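Local structure of oxidoreductase (Corynebacterium diphtheriae, 3K1Y) at residues Ala41-Glu47 / Ala183-Val187; Thr154-Ala158 / Phe171-Ile175; Val16-Leu21 / Ile54-Glu58. The protein probably acts as an FMN-dependent oxidoreductase of the NADPH-dependent FMN reductase family, built on a flavodoxin-like fold. All blocks are in the same frame, centred on the assembly; numbering follows the deposited sequence.

Contact 1. Residues Ala41-Glu47 / Ala183-Val187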
# COMPACT_ATOMS: atom_id res chain seq x y z
N ALA A 41 -11.74 2.47 29.38
CA ALA A 41 -11.01 3.72 29.17
C ALA A 41 -11.91 4.96 29.31
O ALA A 41 -11.47 5.99 29.84
CB ALA A 41 -10.34 3.71 27.79
N VAL A 42 -13.15 4.87 28.83
CA VAL A 42 -14.08 5.99 28.95
C VAL A 42 -14.55 6.09 30.40
O VAL A 42 -14.84 7.17 30.91
CB VAL A 42 -15.30 5.81 28.05
CG1 VAL A 42 -16.36 6.85 28.42
CG2 VAL A 42 -14.90 5.96 26.61
N SER A 43 -14.61 4.94 31.06
CA SER A 43 -15.01 4.89 32.45
C SER A 43 -13.94 5.58 33.27
O SER A 43 -14.24 6.35 34.17
CB SER A 43 -15.17 3.43 32.89
OG SER A 43 -15.53 3.35 34.26
N ALA A 44 -12.67 5.33 32.94
CA ALA A 44 -11.55 5.94 33.65
C ALA A 44 -11.54 7.46 33.47
O ALA A 44 -11.02 8.21 34.30
CB ALA A 44 -10.24 5.36 33.17
N ARG A 45 -12.12 7.93 32.37
CA ARG A 45 -12.16 9.35 32.15
C ARG A 45 -13.43 9.99 32.73
O ARG A 45 -13.75 11.14 32.46
CB ARG A 45 -11.99 9.64 30.65
CG ARG A 45 -10.52 9.53 30.24
CD ARG A 45 -10.33 9.29 28.76
NE ARG A 45 -9.89 7.92 28.52
CZ ARG A 45 -8.64 7.56 28.29
NH1 ARG A 45 -7.67 8.47 28.25
NH2 ARG A 45 -8.35 6.28 28.11
N GLY A 46 -14.15 9.23 33.55
CA GLY A 46 -15.34 9.74 34.20
C GLY A 46 -16.68 9.62 33.50
O GLY A 46 -17.69 10.12 34.01
N GLU A 47 -16.72 8.96 32.34
CA GLU A 47 -17.97 8.82 31.62
C GLU A 47 -18.46 7.40 31.35
O GLU A 47 -17.78 6.43 31.67
CB GLU A 47 -17.89 9.61 30.31
CG GLU A 47 -18.05 11.09 30.53
CD GLU A 47 -18.06 11.87 29.25
OE1 GLU A 47 -16.96 12.19 28.75
OE2 GLU A 47 -19.16 12.15 28.74
N ALA A 183 -10.43 6.57 23.51
CA ALA A 183 -11.20 7.12 24.62
C ALA A 183 -10.97 8.62 24.77
O ALA A 183 -11.90 9.37 25.09
CB ALA A 183 -10.85 6.41 25.92
N SER A 184 -9.74 9.07 24.54
CA SER A 184 -9.46 10.49 24.64
C SER A 184 -10.23 11.29 23.61
O SER A 184 -10.83 12.31 23.94
CB SER A 184 -7.96 10.76 24.49
OG SER A 184 -7.31 10.65 25.74
N LEU A 185 -10.20 10.84 22.35
CA LEU A 185 -10.93 11.55 21.30
C LEU A 185 -12.42 11.55 21.65
O LEU A 185 -13.11 12.55 21.49
CB LEU A 185 -10.72 10.89 19.93
CG LEU A 185 -9.48 11.17 19.06
CD1 LEU A 185 -8.56 12.19 19.71
CD2 LEU A 185 -8.74 9.86 18.83
N ILE A 186 -12.90 10.42 22.16
CA ILE A 186 -14.31 10.29 22.52
C ILE A 186 -14.83 11.29 23.56
O ILE A 186 -15.87 11.91 23.35
CB ILE A 186 -14.63 8.85 23.01
CG1 ILE A 186 -14.47 7.87 21.84
CG2 ILE A 186 -16.05 8.79 23.60
CD1 ILE A 186 -14.96 6.49 22.11
N VAL A 187 -14.11 11.46 24.66
CA VAL A 187 -14.57 12.38 25.71
C VAL A 187 -14.20 13.82 25.41
O VAL A 187 -14.70 14.74 26.05
CB VAL A 187 -13.99 11.99 27.10
CG1 VAL A 187 -14.34 10.54 27.40
CG2 VAL A 187 -12.48 12.21 27.14
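A41 and V42 in the last turn of helix 26-44, with R45 and E47 just beyond it, meet A183, S184, I186 and V187 of helix 165-188. The apolar contacts centre on A183, whose CB lies 3.3 Å from A41 CB. V42 spreads its two methyls along the other helix: CG2 faces A183 CB and I186 CG2, while CG1, anti to the backbone N (chi1 168°), approaches V187 CG1 at 4.3 Å. The R45 chain crosses V187 at about a right angle, with CD 4.0 Å from V187 CG2, then bends at chi3 (-108°) so that NE, CZ and NH2 all lie against A183 CB. S184 N sits over one guanidinium face, offset toward the rim, and A41 CB lies at the edge in plane. E47 OE1 comes to 3.4 Å from V187 CG1; its other oxygen, OE2, forms a salt bridge with R12. No hydrogen bond spans the segments, and the polar order is internal: R45 NE donates to A41 O (2.8 Å) from above the carbonyl plane. A Schellman motif ends the helix, with E47 N bonded to V42 O, G46 N to S43 O, and G46 at positive phi. The C-terminal ends of helices 26-44 and 165-188 thus pack against each other, with R12 of strand 12-18 linking E47 to the start of the sheet.

Contact 2. Residues Thr154-Ala158 / Phe171-Ile175; sequences TGVFA and FNKRI
R174 reaches from helix 165-188 to T154 and G155, at the break in strand 150-159, an outermost strand of the chain's five-stranded parallel sheet. This is the final strand-to-helix return of a flavodoxin-like alpha/beta/alpha fold: helix 171-175 runs back at 148° to strand 156-158, their axes 9.4 Å apart at closest. From CB, the R174 chain puts CG anti to the backbone N (chi1 -165°) and stays extended through CD to NE, sliding past T154 in the opposite direction. CG lies 4.0 Å from T154 CG2. At the end of the chain NE makes a weak hydrogen bond to G155 O, CZ has T154 CG2 over the centre of one guanidinium face, and NH2 donates a second, shorter bond to G155 O. One carbonyl oxygen therefore takes two donors of the same guanidinium, which limits how the group can turn, while the T154 methyl covers it from one side. T154 OG1 is directed elsewhere and bonds E181 of the same helix. Toward the other end of the contact the packing becomes apolar. F171 crosses V156 at about a right angle; its CZ is 3.8 Å from V156 CG1 and 3.5 Å from A158 CB, and its CE1 reaches F157 O. V156 CG1 also touches I175 CG1; the V156 side chain packs between F171 and I175, with I30 and I34 of helix 26-44 beside it. The F157 ring leads away from helix 165-188, toward V95 and S133. In the shorter of the two arginine bonds, R174 NH2 stands 2.8 Å from G155 O, in the carbonyl plane, with an N-H...O angle of 139°.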
# COMPACT_ATOMS: atom_id res chain seq x y z
N THR A 154 -2.54 3.60 17.01
CA THR A 154 -2.40 2.19 17.34
C THR A 154 -3.41 1.27 16.68
O THR A 154 -4.57 1.19 17.10
CB THR A 154 -2.48 1.98 18.85
OG1 THR A 154 -1.55 2.86 19.50
CG2 THR A 154 -2.15 0.54 19.20
N GLY A 155 -2.96 0.57 15.64
CA GLY A 155 -3.81 -0.37 14.95
C GLY A 155 -3.72 -1.66 15.74
O GLY A 155 -2.73 -1.89 16.41
N VAL A 156 -4.75 -2.49 15.67
CA VAL A 156 -4.75 -3.74 16.41
C VAL A 156 -4.84 -4.97 15.51
O VAL A 156 -5.91 -5.28 14.98
CB VAL A 156 -5.93 -3.79 17.40
CG1 VAL A 156 -5.87 -5.06 18.22
CG2 VAL A 156 -5.89 -2.58 18.29
N PHE A 157 -3.72 -5.66 15.34
CA PHE A 157 -3.72 -6.87 14.53
C PHE A 157 -3.53 -8.09 15.43
O PHE A 157 -2.46 -8.30 16.00
CB PHE A 157 -2.60 -6.87 13.48
CG PHE A 157 -2.72 -7.99 12.49
CD1 PHE A 157 -3.54 -7.86 11.37
CD2 PHE A 157 -2.05 -9.19 12.70
CE1 PHE A 157 -3.69 -8.92 10.47
CE2 PHE A 157 -2.19 -10.26 11.81
CZ PHE A 157 -3.02 -10.13 10.68
N ALA A 158 -4.58 -8.89 15.56
CA ALA A 158 -4.53 -10.07 16.40
C ALA A 158 -4.18 -11.33 15.64
O ALA A 158 -4.92 -11.78 14.76
CB ALA A 158 -5.85 -10.26 17.13
N PHE A 171 0.39 -7.98 24.01
CA PHE A 171 -0.66 -7.66 23.06
C PHE A 171 -1.86 -7.05 23.76
O PHE A 171 -2.51 -6.15 23.21
CB PHE A 171 -1.09 -8.92 22.30
CG PHE A 171 -2.19 -8.68 21.31
CD1 PHE A 171 -2.02 -7.76 20.28
CD2 PHE A 171 -3.39 -9.35 21.42
CE1 PHE A 171 -3.04 -7.52 19.36
CE2 PHE A 171 -4.42 -9.12 20.50
CZ PHE A 171 -4.25 -8.21 19.47
N ASN A 172 -2.17 -7.52 24.97
CA ASN A 172 -3.31 -6.99 25.71
C ASN A 172 -3.07 -5.56 26.17
O ASN A 172 -4.02 -4.79 26.36
CB ASN A 172 -3.63 -7.88 26.92
CG ASN A 172 -4.57 -9.01 26.55
OD1 ASN A 172 -5.61 -8.79 25.93
ND2 ASN A 172 -4.21 -10.23 26.94
N LYS A 173 -1.81 -5.20 26.35
CA LYS A 173 -1.46 -3.86 26.77
C LYS A 173 -1.68 -2.97 25.54
O LYS A 173 -2.16 -1.84 25.65
CB LYS A 173 0.01 -3.82 27.18
CG LYS A 173 0.32 -2.91 28.34
CD LYS A 173 -0.30 -3.42 29.63
CE LYS A 173 0.19 -4.83 29.96
NZ LYS A 173 1.67 -4.90 30.04
N ARG A 174 -1.34 -3.52 24.37
CA ARG A 174 -1.49 -2.80 23.11
C ARG A 174 -2.95 -2.41 22.85
O ARG A 174 -3.23 -1.30 22.38
CB ARG A 174 -0.96 -3.66 21.97
CG ARG A 174 -0.73 -2.88 20.71
CD ARG A 174 -0.30 -3.75 19.56
NE ARG A 174 -0.46 -3.01 18.31
CZ ARG A 174 0.29 -1.98 17.95
NH1 ARG A 174 1.28 -1.57 18.74
NH2 ARG A 174 0.02 -1.32 16.82
N ILE A 175 -3.87 -3.31 23.17
CA ILE A 175 -5.30 -3.04 23.00
C ILE A 175 -5.67 -1.83 23.87
O ILE A 175 -6.36 -0.92 23.43
CB ILE A 175 -6.15 -4.26 23.42
CG1 ILE A 175 -5.90 -5.43 22.46
CG2 ILE A 175 -7.62 -3.88 23.45
CD1 ILE A 175 -6.67 -6.69 22.79

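Contact 3. Residues Val16-Leu21 / Ile54-Glu58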
# COMPACT_ATOMS: atom_id res chain seq x y z
N VAL A 16 -19.23 -0.55 16.57
CA VAL A 16 -18.21 -1.57 16.31
C VAL A 16 -18.63 -2.42 15.13
O VAL A 16 -19.66 -3.09 15.18
CB VAL A 16 -18.01 -2.49 17.55
CG1 VAL A 16 -17.02 -3.62 17.22
CG2 VAL A 16 -17.52 -1.67 18.74
N ILE A 17 -17.85 -2.39 14.05
CA ILE A 17 -18.15 -3.19 12.87
C ILE A 17 -17.27 -4.43 12.93
O ILE A 17 -16.06 -4.34 13.11
CB ILE A 17 -17.83 -2.45 11.55
CG1 ILE A 17 -18.52 -1.08 11.51
CG2 ILE A 17 -18.31 -3.29 10.37
CD1 ILE A 17 -20.02 -1.12 11.63
N SER A 18 -17.88 -5.60 12.76
CA SER A 18 -17.13 -6.85 12.79
C SER A 18 -17.55 -7.68 11.58
O SER A 18 -18.72 -8.03 11.43
CB SER A 18 -17.43 -7.60 14.09
OG SER A 18 -16.53 -8.66 14.27
N ALA A 19 -16.58 -7.99 10.72
CA ALA A 19 -16.84 -8.73 9.48
C ALA A 19 -16.52 -10.23 9.47
O ALA A 19 -16.35 -10.83 8.41
CB ALA A 19 -16.11 -8.04 8.31
N GLY A 20 -16.45 -10.85 10.65
CA GLY A 20 -16.16 -12.27 10.71
C GLY A 20 -17.31 -13.13 10.23
O GLY A 20 -18.48 -12.75 10.36
N LEU A 21 -17.00 -14.29 9.68
CA LEU A 21 -18.02 -15.20 9.17
C LEU A 21 -18.09 -16.55 9.87
O LEU A 21 -18.95 -17.36 9.54
CB LEU A 21 -17.82 -15.41 7.67
CG LEU A 21 -18.41 -14.38 6.70
CD1 LEU A 21 -18.32 -12.98 7.27
CD2 LEU A 21 -17.69 -14.48 5.36
N ILE A 54 -22.17 -4.20 15.26
CA ILE A 54 -22.84 -4.60 14.03
C ILE A 54 -22.10 -5.74 13.30
O ILE A 54 -21.00 -5.55 12.79
CB ILE A 54 -22.94 -3.40 13.07
CG1 ILE A 54 -23.51 -2.19 13.81
CG2 ILE A 54 -23.82 -3.77 11.88
CD1 ILE A 54 -24.87 -2.42 14.43
N GLU A 55 -22.71 -6.92 13.27
CA GLU A 55 -22.12 -8.07 12.59
C GLU A 55 -22.52 -8.06 11.11
O GLU A 55 -23.68 -8.26 10.77
CB GLU A 55 -22.60 -9.38 13.24
CG GLU A 55 -21.97 -9.68 14.60
CD GLU A 55 -20.70 -10.50 14.47
OE1 GLU A 55 -19.86 -10.18 13.60
OE2 GLU A 55 -20.54 -11.47 15.25
N LEU A 56 -21.54 -7.82 10.24
CA LEU A 56 -21.81 -7.76 8.80
C LEU A 56 -22.44 -9.04 8.24
O LEU A 56 -23.24 -8.97 7.30
CB LEU A 56 -20.52 -7.44 8.03
CG LEU A 56 -19.93 -6.05 8.27
CD1 LEU A 56 -18.76 -5.80 7.34
CD2 LEU A 56 -21.00 -5.01 8.02
N SER A 57 -22.11 -10.19 8.82
CA SER A 57 -22.68 -11.46 8.35
C SER A 57 -24.18 -11.56 8.65
O SER A 57 -24.87 -12.45 8.16
CB SER A 57 -21.94 -12.67 8.97
OG SER A 57 -22.09 -12.72 10.38
N GLU A 58 -24.68 -10.63 9.45
CA GLU A 58 -26.10 -10.61 9.79
C GLU A 58 -26.81 -9.54 8.97
O GLU A 58 -28.00 -9.29 9.14
CB GLU A 58 -26.28 -10.35 11.29
CG GLU A 58 -25.98 -11.55 12.18
CD GLU A 58 -25.89 -11.17 13.64
OE1 GLU A 58 -26.68 -10.31 14.09
OE2 GLU A 58 -25.02 -11.74 14.35
O HOH W 1 -17.32 -10.97 13.29
O HOH W 2 -20.00 -10.62 10.67
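I54, L56 and S18 bury the most surface where strands 12-18 and 49-55 lie side by side, the two parallel strands of a beta-alpha-beta unit in the flavodoxin-like sheet. I54 is gripped at both backbone ends: its N donates to V16 O (2.7 Å) and its O accepts S18 N. Its CB meets I17 CD1 at 4.0 Å. L56, just beyond the strand in a 3-10 turn, continues the register by donating its N to S18 O (3.1 Å). Its side chain settles on the same face as I17: CG touches I17 CG2 at 3.8 Å and CD1 reaches A19 CB, with L103 of helix 102-110 packed against it. S18 points to the opposite face, toward T27 and R28 of helix 26-44. There E55, bent at chi2 (-90°), brings OE1 to 3.6 Å from S18 CB, while its OE2 forms a salt bridge with R28. Water joins what the two side chains do not bond directly. The loop after S18 passes a sulfate near G20, probably from the crystallisation liquor; in flavodoxin-like relatives this loop holds the FMN phosphate, so the ion may mark the equivalent pocket. One water lies 2.6 Å from S18 OG and donates to E55 OE1 at 2.7 Å, also accepting a weak bond from G20 N.

Overall arrangement
From the N terminus, strand 12-18 opens contact 3, and the chain runs through helix 26-44, whose end opens contact 1, before residues 54-58 close contact 3 through the neighbouring strand. Contacts 1 and 3 therefore cross. Strands and helices of the middle of the chain follow, then strand 150-159 opens contact 2, which helix 165-188 closes after a short connection; the same helix closes contact 1 further on. Contact 2 thus falls within the long span of contact 1, and follows contact 3 in series. Contact 3 joins two adjacent strands, contact 2 fastens the last helix to the far edge strand, and contact 1 ties that helix to helix 26-44.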